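Local coordinates for protein 5-oxoprolinase subunit C (Escherichia coli, PDB 5DUD) that catalyses, as one subunit of 5-oxoprolinase, the cleavage of 5-oxoproline to L-glutamate, driven by the hydrolysis of ATP to ADP and phosphate, at residues Cys29-Met34 against Ala52-Leu57; Leu100-Pro105 against Met109-Ala114; Gly179-Glu184 against Arg222-His227; Gln190-Arg195 against Gln214-Thr219. All blocks are in the same frame, centred on the assembly; numbering follows the deposited sequence.

Contact 1. Residues Cys29-Met34 against Ala52-Leu57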
loop_
_atom_site.group_PDB
_atom_site.type_symbol
_atom_site.label_atom_id
_atom_site.label_comp_id
_atom_site.label_asym_id
_atom_site.label_seq_id
_atom_site.Cartn_x
_atom_site.Cartn_y
_atom_site.Cartn_z
ATOM N N CYS A 29 0.504 -0.599 -4.718
ATOM C CA CYS A 29 -0.696 -0.353 -5.527
ATOM C C CYS A 29 -0.932 -1.520 -6.533
ATOM O O CYS A 29 -0.758 -2.674 -6.147
ATOM C CB CYS A 29 -0.621 1.009 -6.216
ATOM S SG CYS A 29 -0.247 2.385 -5.097
ATOM N N GLY A 30 -1.337 -1.235 -7.770
ATOM C CA GLY A 30 -1.625 -2.274 -8.749
ATOM C C GLY A 30 -3.075 -2.679 -8.642
ATOM O O GLY A 30 -3.816 -2.112 -7.832
ATOM N N ALA A 31 -3.504 -3.637 -9.467
ATOM C CA ALA A 31 -4.900 -4.078 -9.469
ATOM C C ALA A 31 -5.286 -4.769 -8.163
ATOM O O ALA A 31 -4.510 -5.557 -7.622
ATOM C CB ALA A 31 -5.165 -5.016 -10.640
ATOM N N LEU A 32 -6.468 -4.425 -7.643
ATOM C CA LEU A 32 -7.030 -5.037 -6.434
ATOM C C LEU A 32 -7.293 -6.520 -6.727
ATOM O O LEU A 32 -6.890 -7.388 -5.953
ATOM C CB LEU A 32 -8.320 -4.304 -5.997
ATOM C CG LEU A 32 -8.212 -3.350 -4.795
ATOM C CD1 LEU A 32 -6.980 -2.463 -4.879
ATOM C CD2 LEU A 32 -9.458 -2.496 -4.675
ATOM N N ASP A 33 -7.889 -6.799 -7.896
ATOM C CA ASP A 33 -8.104 -8.150 -8.402
ATOM C C ASP A 33 -6.941 -8.442 -9.356
ATOM O O ASP A 33 -7.067 -8.283 -10.570
ATOM C CB ASP A 33 -9.482 -8.258 -9.086
ATOM C CG ASP A 33 -9.979 -9.674 -9.305
ATOM O OD1 ASP A 33 -9.201 -10.505 -9.818
ATOM O OD2 ASP A 33 -11.167 -9.935 -9.022
ATOM N N MET A 34 -5.780 -8.810 -8.791
ATOM C CA MET A 34 -4.587 -9.105 -9.593
ATOM C C MET A 34 -4.851 -10.226 -10.606
ATOM O O MET A 34 -4.453 -10.053 -11.753
ATOM C CB MET A 34 -3.368 -9.458 -8.711
ATOM C CG MET A 34 -2.543 -8.260 -8.254
ATOM S SD MET A 34 -1.916 -7.173 -9.569
ATOM C CE MET A 34 -1.284 -8.363 -10.684
ATOM N N ALA A 52 -3.135 -2.067 -17.529
ATOM C CA ALA A 52 -4.527 -2.232 -17.963
ATOM C C ALA A 52 -5.449 -1.349 -17.113
ATOM O O ALA A 52 -5.133 -1.074 -15.958
ATOM C CB ALA A 52 -4.942 -3.693 -17.853
ATOM N N LEU A 53 -6.585 -0.911 -17.673
ATOM C CA LEU A 53 -7.505 -0.031 -16.951
ATOM C C LEU A 53 -8.305 -0.751 -15.884
ATOM O O LEU A 53 -8.996 -1.707 -16.207
ATOM C CB LEU A 53 -8.517 0.620 -17.910
ATOM C CG LEU A 53 -7.964 1.468 -19.028
ATOM C CD1 LEU A 53 -9.081 1.960 -19.924
ATOM C CD2 LEU A 53 -7.173 2.619 -18.480
ATOM N N GLU A 54 -8.292 -0.251 -14.640
ATOM C CA GLU A 54 -9.163 -0.760 -13.577
ATOM C C GLU A 54 -10.424 0.089 -13.623
ATOM O O GLU A 54 -10.307 1.300 -13.793
ATOM C CB GLU A 54 -8.488 -0.689 -12.197
ATOM C CG GLU A 54 -9.405 -1.100 -11.054
ATOM C CD GLU A 54 -8.716 -1.250 -9.714
ATOM O OE1 GLU A 54 -8.813 -0.314 -8.887
ATOM O OE2 GLU A 54 -8.084 -2.306 -9.485
ATOM N N ILE A 55 -11.618 -0.526 -13.527
ATOM C CA ILE A 55 -12.903 0.190 -13.586
ATOM C C ILE A 55 -13.722 -0.221 -12.383
ATOM O O ILE A 55 -13.840 -1.416 -12.152
ATOM C CB ILE A 55 -13.672 -0.128 -14.907
ATOM C CG1 ILE A 55 -12.775 -0.030 -16.171
ATOM C CG2 ILE A 55 -14.898 0.770 -15.061
ATOM C CD1 ILE A 55 -13.138 -1.030 -17.221
ATOM N N THR A 56 -14.304 0.738 -11.632
ATOM C CA THR A 56 -15.131 0.442 -10.460
ATOM C C THR A 56 -16.585 0.726 -10.809
ATOM O O THR A 56 -16.921 1.864 -11.135
ATOM C CB THR A 56 -14.663 1.250 -9.250
ATOM O OG1 THR A 56 -13.263 1.021 -9.071
ATOM C CG2 THR A 56 -15.428 0.884 -7.971
ATOM N N LEU A 57 -17.442 -0.316 -10.753
ATOM C CA LEU A 57 -18.878 -0.274 -11.068
ATOM C C LEU A 57 -19.130 0.239 -12.507
ATOM O O LEU A 57 -19.851 1.219 -12.707
ATOM C CB LEU A 57 -19.670 0.558 -10.036
ATOM C CG LEU A 57 -19.821 -0.081 -8.655
ATOM C CD1 LEU A 57 -20.109 0.968 -7.601
ATOM C CD2 LEU A 57 -20.931 -1.119 -8.650
#
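Glu54 OE2 is held by two groups: the backbone N of Leu32, 3.2 Å away, and the hydroxyl of Tyr112 on the adjoining strand 110-115. The amide bond is almost straight, with an N-H...O angle of 169°, and it meets OE2 nearly along the C-O direction, so the carboxylate is engaged end on. Glu54 gets there by stretching out. Its CG lies opposite the backbone N (chi1 175°) and the next torsion is also extended, so the charged end stands well clear of the strand and reaches a loop whose nearest CA, that of Ala31, is 6.8 Å from the CA of Glu54. The length of glutamate suits this gap between strand and loop. Ala31 and Leu32 close around the same oxygen with carbon: OE2 is 3.6 Å from Ala31 CA and 4.0 Å from Leu32 CB. The small methyl of Ala31 lets the backbone lie close to the acid, while Leu32 adds an apolar flank.

Strand 52-56 belongs to the antiparallel sheet of the carboxyltransferase-type, cyclophilin-like domain, between strands 12-14 and 110-115. The loop 29-34 leads into helix 34-44, with Asp33 as its N-cap: Asp33 OD1 takes the backbone N of Ala36. The bond from Leu32 therefore fixes the loop one residue before the cap.

The second oxygen, Glu54 OE1, forms a salt bridge with Arg206 NE, and Arg206 also reaches the carbonyl of Gly30, so that this one arginine links strand and loop from that side.

Contact 2. Residues Leu100-Pro105 against Met109-Ala114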
loop_
_atom_site.group_PDB
_atom_site.type_symbol
_atom_site.label_atom_id
_atom_site.label_comp_id
_atom_site.label_asym_id
_atom_site.label_seq_id
_atom_site.Cartn_x
_atom_site.Cartn_y
_atom_site.Cartn_z
ATOM N N LEU A 100 -17.014 0.768 -26.994
ATOM C CA LEU A 100 -17.267 -0.347 -26.070
ATOM C C LEU A 100 -18.023 0.217 -24.872
ATOM O O LEU A 100 -17.439 0.946 -24.077
ATOM C CB LEU A 100 -15.931 -0.983 -25.644
ATOM C CG LEU A 100 -15.992 -2.152 -24.662
ATOM C CD1 LEU A 100 -16.442 -3.425 -25.352
ATOM C CD2 LEU A 100 -14.644 -2.351 -24.004
ATOM N N THR A 101 -19.299 -0.144 -24.704
ATOM C CA THR A 101 -20.130 0.447 -23.657
ATOM C C THR A 101 -20.414 -0.479 -22.472
ATOM O O THR A 101 -21.300 -1.328 -22.546
ATOM C CB THR A 101 -21.451 0.917 -24.276
ATOM O OG1 THR A 101 -22.178 -0.213 -24.768
ATOM C CG2 THR A 101 -21.234 1.909 -25.411
ATOM N N LEU A 102 -19.728 -0.248 -21.346
ATOM C CA LEU A 102 -19.987 -1.006 -20.117
ATOM C C LEU A 102 -21.071 -0.296 -19.290
ATOM O O LEU A 102 -21.108 0.930 -19.274
ATOM C CB LEU A 102 -18.711 -1.171 -19.283
ATOM C CG LEU A 102 -17.746 -2.261 -19.739
ATOM C CD1 LEU A 102 -17.306 -2.065 -21.168
ATOM C CD2 LEU A 102 -16.529 -2.308 -18.835
ATOM N N LYS A 103 -21.948 -1.055 -18.617
ATOM C CA LYS A 103 -23.026 -0.499 -17.783
ATOM C C LYS A 103 -22.753 -0.826 -16.298
ATOM O O LYS A 103 -21.708 -1.395 -16.006
ATOM C CB LYS A 103 -24.384 -1.054 -18.261
ATOM N N ARG A 104 -23.643 -0.444 -15.354
ATOM C CA ARG A 104 -23.433 -0.755 -13.940
ATOM C C ARG A 104 -23.685 -2.263 -13.696
ATOM O O ARG A 104 -24.763 -2.748 -14.037
ATOM C CB ARG A 104 -24.331 0.108 -13.022
ATOM C CG ARG A 104 -24.382 -0.435 -11.577
ATOM C CD ARG A 104 -24.430 0.607 -10.475
ATOM N NE ARG A 104 -24.489 -0.040 -9.158
ATOM C CZ ARG A 104 -24.373 0.583 -7.984
ATOM N NH1 ARG A 104 -24.184 1.898 -7.933
ATOM N NH2 ARG A 104 -24.437 -0.108 -6.851
ATOM N N PRO A 105 -22.720 -3.021 -13.128
ATOM C CA PRO A 105 -22.942 -4.467 -12.947
ATOM C C PRO A 105 -23.827 -4.820 -11.742
ATOM O O PRO A 105 -23.840 -4.093 -10.749
ATOM C CB PRO A 105 -21.527 -5.015 -12.769
ATOM C CG PRO A 105 -20.752 -3.910 -12.197
ATOM C CD PRO A 105 -21.364 -2.628 -12.689
ATOM N N MET A 109 -17.868 -5.793 -8.453
ATOM C CA MET A 109 -17.556 -4.368 -8.294
ATOM C C MET A 109 -16.577 -3.864 -9.350
ATOM O O MET A 109 -16.916 -2.935 -10.080
ATOM C CB MET A 109 -16.952 -4.095 -6.902
ATOM C CG MET A 109 -17.966 -4.017 -5.793
ATOM S SD MET A 109 -18.839 -2.432 -5.711
ATOM C CE MET A 109 -17.506 -1.343 -5.218
ATOM N N ARG A 110 -15.349 -4.419 -9.392
ATOM C CA ARG A 110 -14.300 -3.944 -10.300
ATOM C C ARG A 110 -14.162 -4.783 -11.587
ATOM O O ARG A 110 -14.193 -6.009 -11.539
ATOM C CB ARG A 110 -12.955 -3.881 -9.561
ATOM C CG ARG A 110 -12.892 -2.692 -8.598
ATOM C CD ARG A 110 -12.014 -2.917 -7.385
ATOM N NE ARG A 110 -12.198 -1.856 -6.386
ATOM C CZ ARG A 110 -13.079 -1.866 -5.380
ATOM N NH1 ARG A 110 -13.894 -2.904 -5.203
ATOM N NH2 ARG A 110 -13.146 -0.837 -4.540
ATOM N N SER A 111 -13.990 -4.092 -12.737
ATOM C CA SER A 111 -13.825 -4.676 -14.072
ATOM C C SER A 111 -12.527 -4.166 -14.691
ATOM O O SER A 111 -12.131 -3.036 -14.418
ATOM C CB SER A 111 -15.020 -4.310 -14.955
ATOM O OG SER A 111 -15.073 -5.071 -16.153
ATOM N N TYR A 112 -11.861 -4.990 -15.516
ATOM C CA TYR A 112 -10.583 -4.609 -16.132
ATOM C C TYR A 112 -10.662 -4.655 -17.658
ATOM O O TYR A 112 -11.368 -5.492 -18.209
ATOM C CB TYR A 112 -9.448 -5.509 -15.616
ATOM C CG TYR A 112 -9.289 -5.408 -14.116
ATOM C CD1 TYR A 112 -10.156 -6.078 -13.260
ATOM C CD2 TYR A 112 -8.353 -4.551 -13.552
ATOM C CE1 TYR A 112 -10.093 -5.900 -11.883
ATOM C CE2 TYR A 112 -8.259 -4.389 -12.172
ATOM C CZ TYR A 112 -9.133 -5.067 -11.339
ATOM O OH TYR A 112 -9.056 -4.934 -9.973
ATOM N N LEU A 113 -9.941 -3.736 -18.330
ATOM C CA LEU A 113 -9.904 -3.631 -19.787
ATOM C C LEU A 113 -8.448 -3.531 -20.271
ATOM O O LEU A 113 -7.778 -2.535 -20.000
ATOM C CB LEU A 113 -10.720 -2.404 -20.240
ATOM C CG LEU A 113 -10.673 -2.049 -21.730
ATOM C CD1 LEU A 113 -11.082 -3.228 -22.591
ATOM C CD2 LEU A 113 -11.555 -0.866 -22.035
ATOM N N ALA A 114 -7.979 -4.559 -21.000
ATOM C CA ALA A 114 -6.622 -4.623 -21.545
ATOM C C ALA A 114 -6.646 -4.665 -23.070
ATOM O O ALA A 114 -7.528 -5.295 -23.658
ATOM C CB ALA A 114 -5.913 -5.852 -21.010
#
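Segments Leu100-Pro105 and Met109-Ala114 run nearly antiparallel, 164° apart, but lie face to face rather than edge to edge: the CA atoms of Leu100 and Leu113 are 10.2 Å apart, closing to 7.1 Å between those of Pro105 and Met109 near the turn. Where the segments are farther apart, Leu100 and Leu113 reach toward each other tip to tip, Leu100 CD2 lying 3.9 Å from Leu113 CD1 and about as far from its CD2. Each has CG swung opposite its own backbone N (chi1 179° and 174°), which sends the branched ends straight across the gap. This is the interior between two antiparallel sheets: strand 99-102 belongs to one and strand 110-115 to the other, and the connection crosses from sheet to sheet in the manner of a beta-arch instead of a hairpin. Phe70 packs against both leucines.

Further along, Leu102 CD2 sits 4.1 Å from Ser111 OG. The serine is small enough to face the leucine across the gap, and its buried hydroxyl is hydrogen-bonded to Thr73 O, with Ala75 O as a second acceptor sharing the same proton. Near the turn the rigid ring of Pro105 brings CG to 4.5 Å from Met109 O, a loose approach to backbone, while the Met109 side chain touches Thr56.

Contact 3. Residues Gly179-Glu184 against Arg222-His227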
loop_
_atom_site.group_PDB
_atom_site.type_symbol
_atom_site.label_atom_id
_atom_site.label_comp_id
_atom_site.label_asym_id
_atom_site.label_seq_id
_atom_site.Cartn_x
_atom_site.Cartn_y
_atom_site.Cartn_z
ATOM N N GLY A 179 -3.110 -13.953 14.033
ATOM C CA GLY A 179 -1.951 -13.373 14.706
ATOM C C GLY A 179 -1.236 -12.348 13.885
ATOM O O GLY A 179 -1.665 -12.087 12.757
ATOM N N PRO A 180 -0.178 -11.672 14.378
ATOM C CA PRO A 180 0.591 -11.725 15.650
ATOM C C PRO A 180 -0.171 -11.393 16.949
ATOM O O PRO A 180 0.120 -12.033 17.953
ATOM C CB PRO A 180 1.703 -10.680 15.423
ATOM C CG PRO A 180 1.811 -10.554 13.947
ATOM C CD PRO A 180 0.430 -10.729 13.438
ATOM N N GLU A 181 -1.127 -10.435 16.954
ATOM C CA GLU A 181 -1.873 -10.059 18.175
ATOM C C GLU A 181 -3.224 -10.805 18.310
ATOM O O GLU A 181 -4.156 -10.257 18.893
ATOM C CB GLU A 181 -2.131 -8.537 18.212
ATOM C CG GLU A 181 -0.881 -7.683 18.342
ATOM C CD GLU A 181 -0.092 -7.439 17.069
ATOM O OE1 GLU A 181 -0.710 -7.437 15.984
ATOM O OE2 GLU A 181 1.117 -7.138 17.159
ATOM N N TYR A 182 -3.307 -12.071 17.891
ATOM C CA TYR A 182 -4.555 -12.849 17.962
ATOM C C TYR A 182 -4.837 -13.286 19.390
ATOM O O TYR A 182 -5.999 -13.328 19.785
ATOM C CB TYR A 182 -4.473 -14.073 17.038
ATOM C CG TYR A 182 -5.662 -15.007 17.055
ATOM C CD1 TYR A 182 -6.808 -14.716 16.325
ATOM C CD2 TYR A 182 -5.584 -16.251 17.669
ATOM C CE1 TYR A 182 -7.879 -15.605 16.273
ATOM C CE2 TYR A 182 -6.648 -17.149 17.625
ATOM C CZ TYR A 182 -7.800 -16.817 16.931
ATOM O OH TYR A 182 -8.861 -17.691 16.858
ATOM N N HIS A 183 -3.775 -13.568 20.174
ATOM C CA HIS A 183 -3.908 -14.024 21.555
ATOM C C HIS A 183 -4.085 -12.849 22.566
ATOM O O HIS A 183 -4.033 -13.091 23.774
ATOM C CB HIS A 183 -2.719 -14.928 21.920
ATOM C CG HIS A 183 -2.634 -16.142 21.040
ATOM N ND1 HIS A 183 -3.558 -17.170 21.137
ATOM C CD2 HIS A 183 -1.763 -16.436 20.046
ATOM C CE1 HIS A 183 -3.209 -18.060 20.220
ATOM N NE2 HIS A 183 -2.134 -17.661 19.541
ATOM N N GLU A 184 -4.354 -11.609 22.073
ATOM C CA GLU A 184 -4.706 -10.451 22.907
ATOM C C GLU A 184 -6.237 -10.218 22.970
ATOM O O GLU A 184 -6.675 -9.397 23.781
ATOM C CB GLU A 184 -4.014 -9.190 22.379
ATOM C CG GLU A 184 -2.514 -9.378 22.211
ATOM C CD GLU A 184 -1.685 -8.114 22.329
ATOM O OE1 GLU A 184 -2.154 -7.044 21.879
ATOM O OE2 GLU A 184 -0.552 -8.197 22.856
ATOM N N ARG A 222 -1.643 -2.292 26.055
ATOM C CA ARG A 222 -0.233 -1.968 25.844
ATOM C C ARG A 222 -0.037 -1.297 24.458
ATOM O O ARG A 222 -0.647 -1.732 23.482
ATOM C CB ARG A 222 0.626 -3.247 26.032
ATOM C CG ARG A 222 0.759 -4.192 24.823
ATOM C CD ARG A 222 1.922 -3.857 23.890
ATOM N NE ARG A 222 2.544 -5.049 23.300
ATOM C CZ ARG A 222 2.050 -5.765 22.289
ATOM N NH1 ARG A 222 0.885 -5.439 21.736
ATOM N NH2 ARG A 222 2.711 -6.822 21.833
ATOM N N GLU A 223 0.775 -0.218 24.390
ATOM C CA GLU A 223 0.992 0.522 23.140
ATOM C C GLU A 223 1.848 -0.277 22.163
ATOM O O GLU A 223 2.876 -0.842 22.545
ATOM C CB GLU A 223 1.638 1.890 23.406
ATOM N N LEU A 224 1.430 -0.301 20.896
ATOM C CA LEU A 224 2.141 -1.027 19.856
ATOM C C LEU A 224 3.094 -0.104 19.114
ATOM O O LEU A 224 2.672 0.936 18.603
ATOM C CB LEU A 224 1.150 -1.665 18.875
ATOM C CG LEU A 224 0.582 -2.993 19.349
ATOM C CD1 LEU A 224 -0.788 -2.829 19.955
ATOM C CD2 LEU A 224 0.531 -3.993 18.218
ATOM N N LEU A 225 4.364 -0.528 18.983
ATOM C CA LEU A 225 5.371 0.260 18.277
ATOM C C LEU A 225 5.092 0.155 16.762
ATOM O O LEU A 225 4.702 -0.916 16.294
ATOM C CB LEU A 225 6.800 -0.216 18.607
ATOM C CG LEU A 225 7.164 -0.544 20.056
ATOM C CD1 LEU A 225 8.547 -1.158 20.124
ATOM C CD2 LEU A 225 7.101 0.693 20.930
ATOM N N SER A 226 5.271 1.251 16.003
ATOM C CA SER A 226 4.997 1.266 14.552
ATOM C C SER A 226 5.761 0.161 13.797
ATOM O O SER A 226 6.994 0.147 13.802
ATOM C CB SER A 226 5.336 2.622 13.949
ATOM O OG SER A 226 4.351 3.587 14.280
ATOM N N HIS A 227 5.011 -0.766 13.172
ATOM C CA HIS A 227 5.557 -1.932 12.476
ATOM C C HIS A 227 5.133 -1.953 11.031
ATOM O O HIS A 227 4.056 -1.468 10.696
ATOM C CB HIS A 227 5.109 -3.248 13.165
ATOM C CG HIS A 227 3.657 -3.293 13.530
ATOM N ND1 HIS A 227 2.666 -3.308 12.565
ATOM C CD2 HIS A 227 3.074 -3.311 14.751
ATOM C CE1 HIS A 227 1.519 -3.333 13.225
ATOM N NE2 HIS A 227 1.717 -3.342 14.544
HETATM O O HOH W 1 3.095 -8.893 19.269
#
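Glu181 meets Leu224 first, its OE2 lying 3.4 Å from Leu224 CD2 as the two side chains come from opposite directions. The acid chain is bent at chi2 (80°), which folds its aliphatic part along the leucine as well: Glu181 CG is 4.0 Å from the same methyl. Leu224 CD2 also lies in the plane of the His227 ring, at its edge. Glu181 OE1 forms a salt bridge with Arg257, and a water 3.4 Å from Glu181 OE2 weakly bridges that oxygen to Arg222 NH2.

The chain then enters a short 3-10 turn, whose bond from Glu184 N back to Glu181 O is weak. This turn joins strand 173-178 to helix 187-195, and the contact brings against it the irregular loop before strand 227-228, whose Ser226 makes backbone hydrogen bonds to another protein chain.

At Glu184 the extended side chain carries OE2 over one face of the Arg222 guanidinium, 3.3 Å from NH1, with the two planes 48° apart. Since no N-H points at the oxygen, this salt bridge rests on charge alone. Glu184 OE1 makes its own salt bridge with Arg218 NE, so the acid serves two arginines. Long and flexible, Arg222 suits this exposed place, bending at chi2 and chi3 to bring its charge back to the acid.

Contact 4. Residues Gln190-Arg195 against Gln214-Thr219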
loop_
_atom_site.group_PDB
_atom_site.type_symbol
_atom_site.label_atom_id
_atom_site.label_comp_id
_atom_site.label_asym_id
_atom_site.label_seq_id
_atom_site.Cartn_x
_atom_site.Cartn_y
_atom_site.Cartn_z
ATOM N N GLN A 190 -12.368 -13.812 19.318
ATOM C CA GLN A 190 -11.691 -14.777 18.437
ATOM C C GLN A 190 -12.745 -15.614 17.702
ATOM O O GLN A 190 -12.631 -15.797 16.494
ATOM C CB GLN A 190 -10.729 -15.687 19.228
ATOM C CG GLN A 190 -9.475 -14.965 19.706
ATOM C CD GLN A 190 -8.559 -15.852 20.517
ATOM O OE1 GLN A 190 -8.828 -17.036 20.748
ATOM N NE2 GLN A 190 -7.444 -15.298 20.963
ATOM N N ASP A 191 -13.798 -16.071 18.425
ATOM C CA ASP A 191 -14.907 -16.843 17.836
ATOM C C ASP A 191 -15.724 -15.987 16.870
ATOM O O ASP A 191 -15.966 -16.413 15.743
ATOM C CB ASP A 191 -15.837 -17.421 18.921
ATOM C CG ASP A 191 -15.277 -18.631 19.644
ATOM O OD1 ASP A 191 -14.039 -18.712 19.796
ATOM O OD2 ASP A 191 -16.080 -19.489 20.070
ATOM N N ALA A 192 -16.119 -14.776 17.297
ATOM C CA ALA A 192 -16.884 -13.847 16.460
ATOM C C ALA A 192 -16.171 -13.553 15.130
ATOM O O ALA A 192 -16.842 -13.423 14.114
ATOM C CB ALA A 192 -17.135 -12.546 17.208
ATOM N N PHE A 193 -14.827 -13.491 15.115
ATOM C CA PHE A 193 -14.086 -13.198 13.884
ATOM C C PHE A 193 -14.289 -14.266 12.799
ATOM O O PHE A 193 -14.301 -13.924 11.618
ATOM C CB PHE A 193 -12.583 -13.022 14.163
ATOM C CG PHE A 193 -11.842 -12.416 12.994
ATOM C CD1 PHE A 193 -12.055 -11.096 12.626
ATOM C CD2 PHE A 193 -10.969 -13.178 12.232
ATOM C CE1 PHE A 193 -11.402 -10.546 11.524
ATOM C CE2 PHE A 193 -10.309 -12.623 11.137
ATOM C CZ PHE A 193 -10.529 -11.311 10.790
ATOM N N TRP A 194 -14.475 -15.536 13.198
ATOM C CA TRP A 194 -14.683 -16.644 12.269
ATOM C C TRP A 194 -16.173 -16.934 12.094
ATOM O O TRP A 194 -16.622 -17.122 10.966
ATOM C CB TRP A 194 -13.946 -17.916 12.768
ATOM C CG TRP A 194 -12.510 -17.705 13.157
ATOM C CD1 TRP A 194 -11.960 -17.883 14.391
ATOM C CD2 TRP A 194 -11.442 -17.290 12.300
ATOM N NE1 TRP A 194 -10.622 -17.570 14.365
ATOM C CE2 TRP A 194 -10.276 -17.212 13.089
ATOM C CE3 TRP A 194 -11.356 -16.973 10.940
ATOM C CZ2 TRP A 194 -9.040 -16.829 12.560
ATOM C CZ3 TRP A 194 -10.134 -16.588 10.418
ATOM C CH2 TRP A 194 -8.991 -16.529 11.221
ATOM N N ARG A 195 -16.932 -16.985 13.202
ATOM C CA ARG A 195 -18.355 -17.327 13.159
ATOM C C ARG A 195 -19.236 -16.181 12.664
ATOM O O ARG A 195 -20.104 -16.415 11.828
ATOM C CB ARG A 195 -18.855 -17.779 14.545
ATOM N N GLN A 214 -19.369 -6.978 15.028
ATOM C CA GLN A 214 -19.343 -7.061 16.496
ATOM C C GLN A 214 -18.107 -6.360 17.090
ATOM O O GLN A 214 -17.058 -6.308 16.447
ATOM C CB GLN A 214 -19.374 -8.531 16.942
ATOM N N ILE A 215 -18.236 -5.839 18.323
ATOM C CA ILE A 215 -17.144 -5.116 19.001
ATOM C C ILE A 215 -16.120 -6.110 19.576
ATOM O O ILE A 215 -16.364 -6.740 20.608
ATOM C CB ILE A 215 -17.700 -4.164 20.094
ATOM N N LEU A 216 -14.972 -6.243 18.891
ATOM C CA LEU A 216 -13.922 -7.168 19.297
ATOM C C LEU A 216 -13.162 -6.574 20.475
ATOM O O LEU A 216 -12.503 -5.548 20.315
ATOM C CB LEU A 216 -12.969 -7.464 18.126
ATOM C CG LEU A 216 -13.601 -7.995 16.835
ATOM C CD1 LEU A 216 -12.553 -8.153 15.758
ATOM C CD2 LEU A 216 -14.330 -9.305 17.069
ATOM N N LYS A 217 -13.274 -7.190 21.659
ATOM C CA LYS A 217 -12.586 -6.696 22.854
ATOM C C LYS A 217 -11.168 -7.240 22.946
ATOM O O LYS A 217 -10.981 -8.451 22.875
ATOM C CB LYS A 217 -13.344 -7.070 24.140
ATOM C CG LYS A 217 -14.407 -6.069 24.540
ATOM C CD LYS A 217 -15.080 -6.481 25.866
ATOM C CE LYS A 217 -16.283 -7.388 25.697
ATOM N NZ LYS A 217 -16.113 -8.702 26.378
ATOM N N ARG A 218 -10.177 -6.349 23.143
ATOM C CA ARG A 218 -8.780 -6.712 23.360
ATOM C C ARG A 218 -8.541 -6.695 24.863
ATOM O O ARG A 218 -9.006 -5.781 25.542
ATOM C CB ARG A 218 -7.852 -5.719 22.643
ATOM C CG ARG A 218 -6.481 -6.270 22.227
ATOM C CD ARG A 218 -5.706 -5.171 21.534
ATOM N NE ARG A 218 -4.297 -5.135 21.929
ATOM C CZ ARG A 218 -3.580 -4.040 22.199
ATOM N NH1 ARG A 218 -4.141 -2.831 22.118
ATOM N NH2 ARG A 218 -2.307 -4.140 22.549
ATOM N N THR A 219 -7.799 -7.675 25.387
ATOM C CA THR A 219 -7.513 -7.754 26.821
ATOM C C THR A 219 -6.426 -6.749 27.253
ATOM O O THR A 219 -6.565 -6.131 28.305
ATOM C CB THR A 219 -7.113 -9.177 27.203
ATOM O OG1 THR A 219 -5.977 -9.575 26.438
ATOM C CG2 THR A 219 -8.257 -10.167 27.009
#
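Two torsions aim Leu216 at the helix: chi1 of -55° sets its CG opposite the carbonyl carbon, and chi2 of 176° stretches CD1 outward, so that the fork of the side chain opens toward Ala192 and Phe193. On the helix, Phe193 has its CG opposite the backbone N (chi1 -167°), which carries the ring off to the flank where this fork arrives. One branch then serves each partner. Leu216 CD2 lies 4.3 Å from Ala192 CB, and Leu216 CD1 lies 4.3 Å from Phe193 CD1, approaching that ring obliquely.

Residue sizes fit these places. The single methyl of Ala192 points at the loop and lets it draw near, the CA atoms of Ala192 and Gln214 being 7.2 Å apart. The broad ring of Phe193 fills the deeper side, where it stacks with Phe280 and packs on Ile258. A branched leucine can touch methyl and ring at once. The other flank of Phe193 is turned to its neighbour in sequence: its CD2 stands 3.8 Å above the Trp194 ring, offset toward the rim.

Phe193 and Trp194 seat helix 187-195 on strands 257-261 and 277-282, and the irregular chain that follows strand 208-212 packs against the helix at Ala192 and Phe193. That chain is held by polar bonds close by: Leu216 pairs through its backbone with Gly240, and Lys217 N bonds to Ser189 OG of the helix.

Between the two segments the attraction is dispersion and the exclusion of water from three apolar groups. Such contacts have little directional preference, so the exact placing of the loop probably depends on those neighbouring hydrogen bonds.

Contacts 1 and 2 lie in the buried interior and share a sheet: strands 52-56 and 110-115 are neighbours, joined by backbone bonds such as Ile55 N to Ser111 O. Contact 1 uses one face of that sheet for a buried acid, contact 2 the opposite face for apolar packing against a second sheet. Contacts 3 and 4, whose centres are about 31 Å from the centre of contact 1, stand farther out, around helix 187-195 and the loop after strand 208-212. Contact 4 is nested in the chain loop closed by contact 3, and Glu184 O to Thr219 N ties them. Contact 4 is apolar and buried, whereas contact 3, partly exposed, combines a charge pair and a weak water bridge with packing of an acid on a leucine.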